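Local coordinates for secreted effector protein sseI (Salmonella enterica subsp. enterica serovar Typhimurium, PDB 4G29) that is a secreted Salmonella virulence factor whose catalytic domain, of the cysteine protease superfamily, probably acts through cysteine-dependent hydrolysis on proteins of the infected host, at residues A[131-139]-A[162-172]. Sequence-based numbering, arbitrary orientation.
Sequences KLIYYTDFS and GKVFVTSPRWF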
ATOM      1  N   LYS A 131      -5.362  -9.036 -11.317  1.00 28.13           N
ATOM      2  CA  LYS A 131      -5.408  -7.584 -11.317  1.00 26.20           C
ATOM      3  C   LYS A 131      -4.011  -7.013 -11.568  1.00 24.84           C
ATOM      4  O   LYS A 131      -2.983  -7.628 -11.231  1.00 25.70           O
ATOM      5  CB  LYS A 131      -5.954  -7.050  -9.993  1.00 26.58           C
ATOM      6  CG  LYS A 131      -7.405  -7.458  -9.635  1.00 31.36           C
ATOM      7  CD  LYS A 131      -7.709  -7.162  -8.152  1.00 33.72           C
ATOM      8  CE  LYS A 131      -9.077  -7.707  -7.673  1.00 36.89           C
ATOM      9  NZ  LYS A 131     -10.160  -6.810  -8.028  1.00 41.60           N
ATOM     10  N   LEU A 132      -3.997  -5.842 -12.187  1.00 21.87           N
ATOM     11  CA  LEU A 132      -2.809  -5.086 -12.452  1.00 20.26           C
ATOM     12  C   LEU A 132      -2.585  -4.156 -11.304  1.00 19.70           C
ATOM     13  O   LEU A 132      -3.449  -3.310 -10.983  1.00 22.09           O
ATOM     14  CB  LEU A 132      -2.963  -4.259 -13.708  1.00 20.54           C
ATOM     15  CG  LEU A 132      -1.860  -3.236 -14.020  1.00 20.19           C
ATOM     16  CD1 LEU A 132      -0.473  -3.873 -14.277  1.00 17.46           C
ATOM     17  CD2 LEU A 132      -2.250  -2.328 -15.219  1.00 20.25           C
ATOM     18  N   ILE A 133      -1.419  -4.297 -10.711  1.00 18.93           N
ATOM     19  CA  ILE A 133      -1.058  -3.487  -9.548  1.00 17.04           C
ATOM     20  C   ILE A 133       0.287  -2.817  -9.794  1.00 18.39           C
ATOM     21  O   ILE A 133       1.272  -3.492 -10.113  1.00 18.08           O
ATOM     22  CB  ILE A 133      -1.003  -4.323  -8.268  1.00 18.65           C
ATOM     23  CG1 ILE A 133      -2.318  -5.108  -8.071  1.00 19.19           C
ATOM     24  CG2 ILE A 133      -0.664  -3.396  -7.062  1.00 19.08           C
ATOM     25  CD1 ILE A 133      -2.398  -5.889  -6.765  1.00 23.20           C
ATOM     26  N   TYR A 134       0.316  -1.498  -9.624  1.00 16.17           N
ATOM     27  CA  TYR A 134       1.569  -0.723  -9.677  1.00 16.46           C
ATOM     28  C   TYR A 134       1.536   0.441  -8.682  1.00 17.57           C
ATOM     29  O   TYR A 134       0.463   0.852  -8.250  1.00 17.33           O
ATOM     30  CB  TYR A 134       1.854  -0.276 -11.121  1.00 17.38           C
ATOM     31  CG  TYR A 134       0.880   0.646 -11.755  1.00 16.25           C
ATOM     32  CD1 TYR A 134       0.786   2.012 -11.362  1.00 17.82           C
ATOM     33  CD2 TYR A 134       0.026   0.187 -12.734  1.00 20.56           C
ATOM     34  CE1 TYR A 134      -0.102   2.840 -11.990  1.00 18.66           C
ATOM     35  CE2 TYR A 134      -0.852   1.026 -13.370  1.00 19.06           C
ATOM     36  CZ  TYR A 134      -0.925   2.322 -12.999  1.00 18.55           C
ATOM     37  OH  TYR A 134      -1.836   3.118 -13.623  1.00 19.70           O
ATOM     38  N   TYR A 135       2.709   0.993  -8.435  1.00 16.94           N
ATOM     39  CA  TYR A 135       2.892   2.044  -7.464  1.00 17.56           C
ATOM     40  C   TYR A 135       4.007   3.013  -7.822  1.00 16.86           C
ATOM     41  O   TYR A 135       4.875   2.759  -8.711  1.00 17.28           O
ATOM     42  CB  TYR A 135       3.111   1.404  -6.090  1.00 16.29           C
ATOM     43  CG  TYR A 135       4.490   0.769  -5.889  1.00 16.65           C
ATOM     44  CD1 TYR A 135       5.587   1.567  -5.567  1.00 18.94           C
ATOM     45  CD2 TYR A 135       4.671  -0.613  -5.985  1.00 16.75           C
ATOM     46  CE1 TYR A 135       6.815   1.023  -5.349  1.00 16.60           C
ATOM     47  CE2 TYR A 135       5.908  -1.175  -5.806  1.00 19.60           C
ATOM     48  CZ  TYR A 135       6.968  -0.374  -5.466  1.00 19.59           C
ATOM     49  OH  TYR A 135       8.188  -1.015  -5.270  1.00 20.21           O
ATOM     50  N   THR A 136       4.020   4.121  -7.067  1.00 17.22           N
ATOM     51  CA  THR A 136       5.100   5.045  -7.110  1.00 17.95           C
ATOM     52  C   THR A 136       5.303   5.522  -5.651  1.00 19.05           C
ATOM     53  O   THR A 136       4.324   5.697  -4.941  1.00 17.72           O
ATOM     54  CB  THR A 136       4.784   6.287  -8.001  1.00 19.03           C
ATOM     55  OG1 THR A 136       4.394   5.883  -9.311  1.00 20.63           O
ATOM     56  CG2 THR A 136       5.978   7.306  -8.032  1.00 21.29           C
ATOM     57  N   ASP A 137       6.560   5.639  -5.215  1.00 18.41           N
ATOM     58  CA  ASP A 137       6.915   6.268  -3.940  1.00 18.74           C
ATOM     59  C   ASP A 137       7.183   7.763  -4.068  1.00 20.61           C
ATOM     60  O   ASP A 137       7.864   8.230  -5.015  1.00 21.75           O
ATOM     61  CB  ASP A 137       8.123   5.552  -3.306  1.00 19.27           C
ATOM     62  CG  ASP A 137       7.848   4.119  -2.914  1.00 20.85           C
ATOM     63  OD1 ASP A 137       6.705   3.777  -2.649  1.00 19.75           O
ATOM     64  OD2 ASP A 137       8.811   3.314  -2.866  1.00 20.69           O
ATOM     65  N   PHE A 138       6.712   8.514  -3.072  1.00 19.47           N
ATOM     66  CA  PHE A 138       6.780   9.976  -3.054  1.00 20.62           C
ATOM     67  C   PHE A 138       7.326  10.432  -1.722  1.00 22.50           C
ATOM     68  O   PHE A 138       7.178   9.761  -0.694  1.00 21.71           O
ATOM     69  CB  PHE A 138       5.378  10.571  -3.245  1.00 20.87           C
ATOM     70  CG  PHE A 138       4.742  10.210  -4.518  1.00 20.24           C
ATOM     71  CD1 PHE A 138       4.907  11.020  -5.622  1.00 24.21           C
ATOM     72  CD2 PHE A 138       3.905   9.094  -4.639  1.00 16.50           C
ATOM     73  CE1 PHE A 138       4.305  10.706  -6.829  1.00 24.56           C
ATOM     74  CE2 PHE A 138       3.283   8.829  -5.877  1.00 17.84           C
ATOM     75  CZ  PHE A 138       3.499   9.605  -6.925  1.00 19.42           C
ATOM     76  N   SER A 139       7.932  11.613  -1.708  1.00 22.94           N
ATOM     77  CA  SER A 139       8.442  12.158  -0.458  1.00 24.97           C
ATOM     78  C   SER A 139       7.331  12.849   0.328  1.00 24.81           C
ATOM     79  O   SER A 139       7.489  13.105   1.517  1.00 26.59           O
ATOM     80  CB  SER A 139       9.594  13.133  -0.761  1.00 27.45           C
ATOM     81  OG  SER A 139       9.022  14.264  -1.400  1.00 33.30           O
ATOM     82  N   GLY A 162       7.891   5.999 -14.145  1.00 31.69           N
ATOM     83  CA  GLY A 162       7.895   6.141 -12.693  1.00 29.77           C
ATOM     84  C   GLY A 162       6.937   5.200 -11.984  1.00 27.12           C
ATOM     85  O   GLY A 162       6.788   5.246 -10.756  1.00 29.04           O
ATOM     86  N   LYS A 163       6.303   4.315 -12.746  1.00 24.39           N
ATOM     87  CA  LYS A 163       5.455   3.275 -12.176  1.00 23.32           C
ATOM     88  C   LYS A 163       6.266   2.007 -11.946  1.00 22.08           C
ATOM     89  O   LYS A 163       7.096   1.566 -12.816  1.00 23.88           O
ATOM     90  CB  LYS A 163       4.291   2.927 -13.100  1.00 23.38           C
ATOM     91  CG  LYS A 163       3.076   3.819 -13.091  1.00 25.61           C
ATOM     92  CD  LYS A 163       3.293   5.245 -12.806  1.00 24.95           C
ATOM     93  CE  LYS A 163       2.030   6.122 -13.085  1.00 21.46           C
ATOM     94  NZ  LYS A 163       2.488   7.532 -13.031  1.00 33.47           N
ATOM     95  N   VAL A 164       6.058   1.424 -10.786  1.00 19.73           N
ATOM     96  CA  VAL A 164       6.684   0.171 -10.414  1.00 18.08           C
ATOM     97  C   VAL A 164       5.629  -0.918 -10.381  1.00 16.94           C
ATOM     98  O   VAL A 164       4.676  -0.836  -9.615  1.00 17.42           O
ATOM     99  CB  VAL A 164       7.423   0.247  -9.062  1.00 18.67           C
ATOM    100  CG1 VAL A 164       8.121  -1.074  -8.728  1.00 19.80           C
ATOM    101  CG2 VAL A 164       8.408   1.450  -9.036  1.00 22.05           C
ATOM    102  N   PHE A 165       5.772  -1.947 -11.212  1.00 16.94           N
ATOM    103  CA  PHE A 165       4.793  -3.050 -11.263  1.00 17.96           C
ATOM    104  C   PHE A 165       5.010  -4.026 -10.137  1.00 18.21           C
ATOM    105  O   PHE A 165       6.139  -4.461  -9.871  1.00 18.89           O
ATOM    106  CB  PHE A 165       4.825  -3.758 -12.608  1.00 18.88           C
ATOM    107  CG  PHE A 165       4.466  -2.867 -13.741  1.00 19.06           C
ATOM    108  CD1 PHE A 165       3.119  -2.597 -14.020  1.00 18.87           C
ATOM    109  CD2 PHE A 165       5.436  -2.327 -14.571  1.00 20.31           C
ATOM    110  CE1 PHE A 165       2.791  -1.750 -15.034  1.00 20.20           C
ATOM    111  CE2 PHE A 165       5.081  -1.508 -15.630  1.00 23.26           C
ATOM    112  CZ  PHE A 165       3.772  -1.209 -15.829  1.00 22.44           C
ATOM    113  N   VAL A 166       3.904  -4.323  -9.453  1.00 18.07           N
ATOM    114  CA  VAL A 166       3.782  -5.432  -8.527  1.00 18.43           C
ATOM    115  C   VAL A 166       3.343  -6.695  -9.254  1.00 19.79           C
ATOM    116  O   VAL A 166       3.897  -7.779  -9.040  1.00 19.58           O
ATOM    117  CB  VAL A 166       2.822  -5.087  -7.434  1.00 18.16           C
ATOM    118  CG1 VAL A 166       2.607  -6.311  -6.534  1.00 17.95           C
ATOM    119  CG2 VAL A 166       3.428  -3.919  -6.626  1.00 18.76           C
ATOM    120  N   THR A 167       2.371  -6.532 -10.142  1.00 20.05           N
ATOM    121  CA  THR A 167       1.903  -7.563 -11.061  1.00 19.96           C
ATOM    122  C   THR A 167       1.933  -7.075 -12.496  1.00 21.12           C
ATOM    123  O   THR A 167       2.045  -5.901 -12.729  1.00 22.13           O
ATOM    124  CB  THR A 167       0.453  -8.036 -10.728  1.00 21.37           C
ATOM    125  OG1 THR A 167      -0.490  -6.990 -11.015  1.00 20.06           O
ATOM    126  CG2 THR A 167       0.327  -8.540  -9.325  1.00 22.89           C
ATOM    127  N   SER A 168       1.874  -8.003 -13.433  1.00 22.99           N
ATOM    128  CA  SER A 168       1.838  -7.714 -14.879  1.00 24.76           C
ATOM    129  C   SER A 168       1.009  -8.782 -15.563  1.00 27.04           C
ATOM    130  O   SER A 168       1.539  -9.657 -16.257  1.00 28.87           O
ATOM    131  CB  SER A 168       3.245  -7.657 -15.466  1.00 27.29           C
ATOM    132  OG  SER A 168       3.230  -7.087 -16.764  1.00 29.24           O
ATOM    133  N   PRO A 169      -0.301  -8.734 -15.366  1.00 26.00           N
ATOM    134  CA  PRO A 169      -1.176  -9.811 -15.828  1.00 27.21           C
ATOM    135  C   PRO A 169      -1.167  -9.936 -17.347  1.00 28.31           C
ATOM    136  O   PRO A 169      -0.885  -8.947 -18.076  1.00 26.23           O
ATOM    137  CB  PRO A 169      -2.549  -9.429 -15.349  1.00 27.55           C
ATOM    138  CG  PRO A 169      -2.446  -8.121 -14.719  1.00 25.98           C
ATOM    139  CD  PRO A 169      -1.027  -7.705 -14.584  1.00 25.20           C
ATOM    140  N   ARG A 170      -1.459 -11.153 -17.799  1.00 31.98           N
ATOM    141  CA  ARG A 170      -1.498 -11.424 -19.229  1.00 32.35           C
ATOM    142  C   ARG A 170      -2.401 -10.431 -19.964  1.00 30.08           C
ATOM    143  O   ARG A 170      -2.020  -9.937 -21.022  1.00 29.68           O
ATOM    144  CB  ARG A 170      -1.849 -12.898 -19.499  1.00 37.35           C
ATOM    145  CG  ARG A 170      -0.643 -13.835 -19.170  1.00 42.33           C
ATOM    146  CD  ARG A 170      -0.854 -15.333 -19.556  1.00 52.50           C
ATOM    147  NE  ARG A 170      -1.114 -15.567 -20.983  1.00 56.69           N
ATOM    148  CZ  ARG A 170      -1.271 -16.771 -21.541  1.00 64.46           C
ATOM    149  NH1 ARG A 170      -1.165 -17.890 -20.818  1.00 70.20           N
ATOM    150  NH2 ARG A 170      -1.519 -16.870 -22.841  1.00 67.98           N
ATOM    151  N   TRP A 171      -3.572 -10.118 -19.432  1.00 28.44           N
ATOM    152  CA  TRP A 171      -4.443  -9.185 -20.120  1.00 28.12           C
ATOM    153  C   TRP A 171      -3.778  -7.835 -20.374  1.00 25.88           C
ATOM    154  O   TRP A 171      -4.019  -7.219 -21.401  1.00 26.11           O
ATOM    155  CB  TRP A 171      -5.788  -9.011 -19.430  1.00 28.44           C
ATOM    156  CG  TRP A 171      -5.794  -8.266 -18.126  1.00 27.55           C
ATOM    157  CD1 TRP A 171      -5.843  -8.822 -16.878  1.00 30.15           C
ATOM    158  CD2 TRP A 171      -5.759  -6.827 -17.914  1.00 27.63           C
ATOM    159  NE1 TRP A 171      -5.839  -7.843 -15.921  1.00 28.95           N
ATOM    160  CE2 TRP A 171      -5.783  -6.612 -16.520  1.00 27.69           C
ATOM    161  CE3 TRP A 171      -5.699  -5.725 -18.760  1.00 28.46           C
ATOM    162  CZ2 TRP A 171      -5.781  -5.319 -15.958  1.00 27.23           C
ATOM    163  CZ3 TRP A 171      -5.652  -4.455 -18.218  1.00 26.49           C
ATOM    164  CH2 TRP A 171      -5.718  -4.256 -16.819  1.00 25.06           C
ATOM    165  N   PHE A 172      -2.933  -7.358 -19.457  1.00 25.03           N
ATOM    166  CA  PHE A 172      -2.359  -6.039 -19.637  1.00 23.76           C
ATOM    167  C   PHE A 172      -1.268  -6.084 -20.678  1.00 25.65           C
ATOM    168  O   PHE A 172      -1.161  -5.194 -21.525  1.00 24.43           O
ATOM    169  CB  PHE A 172      -1.802  -5.536 -18.289  1.00 23.89           C
ATOM    170  CG  PHE A 172      -1.060  -4.259 -18.369  1.00 23.52           C
ATOM    171  CD1 PHE A 172      -1.676  -3.062 -18.740  1.00 22.60           C
ATOM    172  CD2 PHE A 172       0.250  -4.218 -18.027  1.00 22.16           C
ATOM    173  CE1 PHE A 172      -0.946  -1.871 -18.749  1.00 22.11           C
ATOM    174  CE2 PHE A 172       0.985  -3.031 -18.027  1.00 25.42           C
ATOM    175  CZ  PHE A 172       0.400  -1.873 -18.388  1.00 22.47           C
TER
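Y135 and V164 face each other as an antiparallel hydrogen-bonded pair, with V164 N 2.7 Å from Y135 O and Y135 N bonded back to V164 O. Next along, Y134 and F165 form a non-hydrogen-bonded pair. The ladder then slips: I133 O receives both V166 N at 2.8 Å and T167 N at 3.2 Å, the latter nearly straight (170° at the hydrogen). Two residues opposite one is the arrangement of a classic beta bulge, here at the end of the ladder.

Beyond it a side chain takes over from the backbone. With OG1 tucked between its own backbone N and carbonyl carbon (chi1 69°), T167 gives its hydroxyl proton to a lone pair of K131 O, 2.6 Å from OG1, while accepting I133 N. At the other end T136 OG1 donates to G162 O from well above the carbonyl plane, and also bonds Y148.

Among the apolar contacts, V164 CB sits over one face of the Y135 ring, 3.8 Å from its centroid, while V166 CG2 meets the edge of that ring in its plane, 3.6 Å from Y135 CD2. K163 CG lies 3.4 Å from Y134 CD1, and a bend at the next bond (chi2 31°) directs the rest of the lysine; the tyrosine hydroxyl goes to W69. L132 CD2 lies over a face of the F172 ring, 3.8 Å from its centroid, while CD1 reaches both that ring and F165.

Strand 132-138 lies between 61-69 and 164-165, the latter a short outermost strand of the chain's antiparallel sheet, consistent with the papain-like fold of this domain.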